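Local coordinates for transcriptional regulator, LacI family (Lactobacillus brevis, PDB 3JY6), which probably binds regulatory DNA as a transcription factor of the LacI family, its modelled part being the periplasmic-binding-protein-like domain, at residues I49-E52 with K53-L56; T130-L133 with E134-R137. One frame throughout, in Å; residues are numbered along the deposited sequence.

Overall arrangement
Both contacts are local, each joining consecutive four-residue segments, but they sit in different parts of the fold. Contact 1 is one run of helix 49-60, packed beside the six-stranded parallel sheet; three of its eight touching residues are buried, and the second subunit reaches one side of it. Contact 2 is a surface turn leading from strand 125-131 of the four-stranded parallel sheet into helix 137-147, with no other chain touching it. The centres of contact 1 and contact 2 lie about 21 Å apart; the two do not touch and lie on different elements. Repeated i to i+4 backbone bonds hold the first; a single turn bond and a serine cap mark the second.

Contact 1 of 2, residues I49-E52 with K53-L56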
ATOM      1  N   ILE A  49      -5.271 -16.813   8.781  1.00 27.74           N
ATOM      2  CA  ILE A  49      -4.595 -17.302   9.974  1.00 27.21           C
ATOM      3  C   ILE A  49      -3.863 -18.608   9.690  1.00 25.40           C
ATOM      4  O   ILE A  49      -2.903 -18.946  10.375  1.00 23.90           O
ATOM      5  CB  ILE A  49      -5.592 -17.486  11.153  1.00 30.17           C
ATOM      6  CG1 ILE A  49      -4.845 -17.974  12.403  1.00 31.46           C
ATOM      7  CG2 ILE A  49      -6.682 -18.475  10.773  1.00 29.94           C
ATOM      8  CD1 ILE A  49      -3.821 -16.997  12.937  1.00 31.93           C
ATOM      9  N   GLU A  50      -4.317 -19.344   8.679  1.00 25.36           N
ATOM     10  CA  GLU A  50      -3.660 -20.593   8.299  1.00 26.30           C
ATOM     11  C   GLU A  50      -2.379 -20.252   7.538  1.00 26.12           C
ATOM     12  O   GLU A  50      -1.334 -20.886   7.708  1.00 24.40           O
ATOM     13  CB  GLU A  50      -4.572 -21.437   7.406  1.00 29.23           C
ATOM     14  CG  GLU A  50      -5.600 -22.250   8.170  1.00 33.74           C
ATOM     15  CD  GLU A  50      -4.986 -22.979   9.352  1.00 35.93           C
ATOM     16  OE1 GLU A  50      -4.887 -22.375  10.441  1.00 40.47           O
ATOM     17  OE2 GLU A  50      -4.586 -24.148   9.191  1.00 35.88           O
ATOM     18  N   ARG A  51      -2.477 -19.230   6.692  1.00 25.75           N
ATOM     19  CA  ARG A  51      -1.337 -18.780   5.912  1.00 24.77           C
ATOM     20  C   ARG A  51      -0.248 -18.380   6.898  1.00 22.84           C
ATOM     21  O   ARG A  51       0.920 -18.735   6.748  1.00 22.24           O
ATOM     22  CB  ARG A  51      -1.741 -17.586   5.047  1.00 23.08           C
ATOM     23  CG  ARG A  51      -0.616 -16.997   4.208  1.00 24.11           C
ATOM     24  CD  ARG A  51       0.070 -18.040   3.330  1.00 24.94           C
ATOM     25  NE  ARG A  51       1.134 -17.441   2.531  1.00 27.60           N
ATOM     26  CZ  ARG A  51       2.062 -18.127   1.869  1.00 29.00           C
ATOM     27  NH1 ARG A  51       2.066 -19.458   1.903  1.00 26.74           N
ATOM     28  NH2 ARG A  51       2.998 -17.479   1.180  1.00 26.97           N
ATOM     29  N   GLU A  52      -0.657 -17.648   7.923  1.00 21.73           N
ATOM     30  CA  GLU A  52       0.263 -17.189   8.943  1.00 19.94           C
ATOM     31  C   GLU A  52       1.047 -18.346   9.587  1.00 19.61           C
ATOM     32  O   GLU A  52       2.256 -18.234   9.815  1.00 18.53           O
ATOM     33  CB  GLU A  52      -0.515 -16.410  10.002  1.00 20.79           C
ATOM     34  CG  GLU A  52       0.322 -15.865  11.121  1.00 24.69           C
ATOM     35  CD  GLU A  52      -0.359 -14.708  11.847  1.00 26.74           C
ATOM     36  OE1 GLU A  52       0.189 -14.242  12.861  1.00 27.32           O
ATOM     37  OE2 GLU A  52      -1.437 -14.257  11.399  1.00 31.26           O
ATOM     38  N   LYS A  53       0.364 -19.450   9.870  1.00 18.94           N
ATOM     39  CA  LYS A  53       1.004 -20.608  10.501  1.00 20.33           C
ATOM     40  C   LYS A  53       2.116 -21.191   9.648  1.00 18.98           C
ATOM     41  O   LYS A  53       3.175 -21.569  10.164  1.00 17.41           O
ATOM     42  CB  LYS A  53      -0.025 -21.703  10.806  1.00 23.34           C
ATOM     43  CG  LYS A  53      -0.848 -21.453  12.048  1.00 28.96           C
ATOM     44  CD  LYS A  53      -1.967 -22.478  12.156  1.00 33.75           C
ATOM     45  CE  LYS A  53      -2.765 -22.259  13.414  1.00 35.04           C
ATOM     46  NZ  LYS A  53      -1.891 -22.409  14.599  1.00 39.58           N
ATOM     47  N   THR A  54       1.893 -21.270   8.340  1.00 19.75           N
ATOM     48  CA  THR A  54       2.943 -21.817   7.497  1.00 19.93           C
ATOM     49  C   THR A  54       4.085 -20.821   7.397  1.00 19.63           C
ATOM     50  O   THR A  54       5.234 -21.219   7.272  1.00 20.62           O
ATOM     51  CB  THR A  54       2.435 -22.221   6.092  1.00 21.04           C
ATOM     52  OG1 THR A  54       2.941 -21.313   5.104  1.00 23.88           O
ATOM     53  CG2 THR A  54       0.919 -22.280   6.068  1.00 19.81           C
ATOM     54  N   LEU A  55       3.790 -19.524   7.487  1.00 20.18           N
ATOM     55  CA  LEU A  55       4.863 -18.531   7.430  1.00 18.82           C
ATOM     56  C   LEU A  55       5.718 -18.685   8.695  1.00 17.82           C
ATOM     57  O   LEU A  55       6.953 -18.680   8.636  1.00 15.05           O
ATOM     58  CB  LEU A  55       4.292 -17.114   7.340  1.00 18.70           C
ATOM     59  CG  LEU A  55       3.574 -16.745   6.034  1.00 21.17           C
ATOM     60  CD1 LEU A  55       3.119 -15.278   6.091  1.00 19.82           C
ATOM     61  CD2 LEU A  55       4.505 -16.954   4.853  1.00 20.03           C
ATOM     62  N   LEU A  56       5.053 -18.839   9.836  1.00 16.71           N
ATOM     63  CA  LEU A  56       5.767 -19.010  11.097  1.00 17.39           C
ATOM     64  C   LEU A  56       6.618 -20.294  11.080  1.00 19.00           C
ATOM     65  O   LEU A  56       7.748 -20.310  11.574  1.00 19.22           O
ATOM     66  CB  LEU A  56       4.772 -19.066  12.265  1.00 14.74           C
ATOM     67  CG  LEU A  56       4.145 -17.753  12.772  1.00 15.18           C
ATOM     68  CD1 LEU A  56       2.972 -18.100  13.703  1.00 10.53           C
ATOM     69  CD2 LEU A  56       5.195 -16.897  13.478  1.00  9.53           C
TER
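Four i to i+4 backbone bonds join 49-52 to 53-56, and they tighten along the chain: those from Lys53 N to Ile49 O and from Thr54 N to Glu50 O are weak, Leu55 N lies 3.1 Å from Arg51 O in the carbonyl plane, and Leu56 N reaches Glu52 O at 2.9 Å with an N-H...O angle of 161°. Side chains then meet in pairs three or four residues apart. Glu50 bends back at chi2 (-47°), which carries its carboxylate to the aliphatic part of Lys53, OE1 of Glu50 lying 3.4 Å from CD of Lys53. The charged ends do not meet: Glu50 OE1 and Lys53 NZ are 5.1 Å apart, and any attraction between them probably acts through space, without a salt bridge. Arg51 crosses over Leu55, whose methyl CD2 lies over one face of the guanidinium near its rim, 4.0 Å from NH2 of Arg51. Thr54 OG1 approaches the same group obliquely, 3.8 Å from NH1 of Arg51. This is the first part of helix 49-60, which follows strand 39-44 and leads to strand 66-70 within the parallel alpha/beta periplasmic-binding-protein fold. On the side facing the second subunit, Leu55 packs on Ile39 of that subunit, and Arg51 makes a long, weak ion pair with its Glu34. The side facing the chain's own sheet differs. The side chain of Glu52 leaves trans to its amide nitrogen (chi1 -180°) and runs on extended; OE1 bonds Ser73 OG and OE2 the backbone N of Phe72, so both carboxylate oxygens of this buried residue have partners. One turn on, Leu56 CG lies 3.5 Å from the O of Glu52, beside the carbonyl that accepts the Leu56 N-H, while the Leu56 side chain packs against Ile81 and Leu82 of helix 75-82.

Contact 2 of 2, residues T130-L133 with E134-R137; sequences TSEL and ELSR
The chi1 of Glu132 (-65°) sets CG beside the backbone N, and the chain then runs extended beyond CG, bringing the carboxylate to Leu135. The two side chains cross at an angle: Leu135 CD1 lies 3.9 Å from OE1 of Glu132 and 4.1 Å from CB of Glu132. Leu135 CB also sits 3.5 Å from the carbonyl O of Glu132. The backbone here makes a type I beta turn from Leu133 to Ser136, closed by Ser136 N to Leu133 O at 3.2 Å. That bond is nearly straight at the hydrogen (170°), yet the donor stands well above the carbonyl plane, 54° out of it. The turn leaves the C-terminal end of strand 125-131 in a parallel alpha/beta sheet, the edge where relatives with the periplasmic-binding-protein fold place their ligand cleft. It leads into helix 137-147, with Ser136 as N-cap: its OG caps a backbone N just past the segment and also bonds Thr138 OG1. The carbonyl O of Leu133 has a second donor in Gln140 NE2, and that of Glu132 takes Arg139 NH1, so the new helix grips the turn through its side chains. Leu135 CD1 can offer Glu132 OE1 no hydrogen bond, which makes their meeting a van der Waals contact, while OE2 of Glu132 is anchored by Ser159 OG.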
ATOM      1  N   THR A 130     -17.352  -0.130  10.401  1.00 24.77           N
ATOM      2  CA  THR A 130     -16.257  -0.991  10.847  1.00 25.41           C
ATOM      3  C   THR A 130     -16.288  -2.443  10.353  1.00 27.72           C
ATOM      4  O   THR A 130     -17.294  -2.925   9.820  1.00 28.11           O
ATOM      5  CB  THR A 130     -16.256  -1.046  12.394  1.00 23.03           C
ATOM      6  OG1 THR A 130     -15.143  -1.805  12.865  1.00 24.90           O
ATOM      7  CG2 THR A 130     -17.528  -1.718  12.890  1.00 23.06           C
ATOM      8  N   SER A 131     -15.165  -3.132  10.528  1.00 27.76           N
ATOM      9  CA  SER A 131     -15.109  -4.547  10.193  1.00 29.21           C
ATOM     10  C   SER A 131     -15.723  -5.147  11.457  1.00 30.22           C
ATOM     11  O   SER A 131     -15.736  -4.491  12.496  1.00 29.10           O
ATOM     12  CB  SER A 131     -13.669  -5.028  10.024  1.00 27.59           C
ATOM     13  OG  SER A 131     -13.064  -4.424   8.893  1.00 28.75           O
ATOM     14  N   GLU A 132     -16.228  -6.373  11.381  1.00 32.06           N
ATOM     15  CA  GLU A 132     -16.864  -7.005  12.535  1.00 34.90           C
ATOM     16  C   GLU A 132     -16.160  -6.798  13.877  1.00 35.75           C
ATOM     17  O   GLU A 132     -14.981  -7.126  14.033  1.00 35.44           O
ATOM     18  CB  GLU A 132     -17.060  -8.496  12.251  1.00 37.41           C
ATOM     19  CG  GLU A 132     -18.046  -8.737  11.112  1.00 41.77           C
ATOM     20  CD  GLU A 132     -18.233 -10.207  10.791  1.00 45.16           C
ATOM     21  OE1 GLU A 132     -18.611 -10.976  11.707  1.00 46.48           O
ATOM     22  OE2 GLU A 132     -18.004 -10.590   9.623  1.00 44.66           O
ATOM     23  N   LEU A 133     -16.907  -6.258  14.839  1.00 35.66           N
ATOM     24  CA  LEU A 133     -16.397  -5.962  16.178  1.00 37.41           C
ATOM     25  C   LEU A 133     -15.866  -7.145  16.992  1.00 38.45           C
ATOM     26  O   LEU A 133     -14.795  -7.043  17.594  1.00 37.04           O
ATOM     27  CB  LEU A 133     -17.473  -5.227  16.991  1.00 38.09           C
ATOM     28  CG  LEU A 133     -17.745  -3.768  16.610  1.00 39.16           C
ATOM     29  CD1 LEU A 133     -19.108  -3.331  17.127  1.00 39.85           C
ATOM     30  CD2 LEU A 133     -16.645  -2.880  17.177  1.00 38.57           C
ATOM     31  N   GLU A 134     -16.597  -8.258  17.029  1.00 39.93           N
ATOM     32  CA  GLU A 134     -16.135  -9.414  17.800  1.00 41.48           C
ATOM     33  C   GLU A 134     -14.767  -9.904  17.332  1.00 40.61           C
ATOM     34  O   GLU A 134     -13.935 -10.308  18.141  1.00 41.46           O
ATOM     35  CB  GLU A 134     -17.144 -10.567  17.727  1.00 44.01           C
ATOM     36  CG  GLU A 134     -16.715 -11.792  18.528  1.00 47.92           C
ATOM     37  CD  GLU A 134     -17.836 -12.805  18.724  1.00 51.29           C
ATOM     38  OE1 GLU A 134     -18.623 -12.655  19.683  1.00 51.47           O
ATOM     39  OE2 GLU A 134     -17.932 -13.755  17.912  1.00 53.23           O
ATOM     40  N   LEU A 135     -14.537  -9.849  16.024  1.00 39.84           N
ATOM     41  CA  LEU A 135     -13.282 -10.294  15.426  1.00 39.51           C
ATOM     42  C   LEU A 135     -11.997  -9.596  15.858  1.00 39.04           C
ATOM     43  O   LEU A 135     -10.913 -10.083  15.550  1.00 39.45           O
ATOM     44  CB  LEU A 135     -13.378 -10.227  13.898  1.00 39.63           C
ATOM     45  CG  LEU A 135     -13.824 -11.497  13.163  1.00 40.84           C
ATOM     46  CD1 LEU A 135     -15.246 -11.875  13.554  1.00 42.00           C
ATOM     47  CD2 LEU A 135     -13.732 -11.270  11.664  1.00 40.47           C
ATOM     48  N   SER A 136     -12.089  -8.473  16.565  1.00 38.63           N
ATOM     49  CA  SER A 136     -10.877  -7.766  16.981  1.00 36.36           C
ATOM     50  C   SER A 136     -11.045  -6.869  18.214  1.00 35.17           C
ATOM     51  O   SER A 136     -12.006  -6.106  18.315  1.00 33.54           O
ATOM     52  CB  SER A 136     -10.354  -6.941  15.799  1.00 36.09           C
ATOM     53  OG  SER A 136      -9.249  -6.137  16.171  1.00 38.85           O
ATOM     54  N   ARG A 137     -10.091  -6.961  19.139  1.00 34.83           N
ATOM     55  CA  ARG A 137     -10.124  -6.167  20.369  1.00 35.78           C
ATOM     56  C   ARG A 137      -9.783  -4.692  20.161  1.00 34.66           C
ATOM     57  O   ARG A 137     -10.186  -3.849  20.958  1.00 34.07           O
ATOM     58  CB  ARG A 137      -9.169  -6.751  21.412  1.00 37.66           C
ATOM     59  CG  ARG A 137      -9.509  -8.171  21.837  1.00 41.90           C
ATOM     60  CD  ARG A 137     -10.808  -8.226  22.631  1.00 45.07           C
ATOM     61  NE  ARG A 137     -11.147  -9.590  23.036  1.00 47.90           N
ATOM     62  CZ  ARG A 137     -11.876 -10.434  22.311  1.00 49.47           C
ATOM     63  NH1 ARG A 137     -12.357 -10.062  21.129  1.00 50.28           N
ATOM     64  NH2 ARG A 137     -12.119 -11.656  22.768  1.00 49.83           N
TER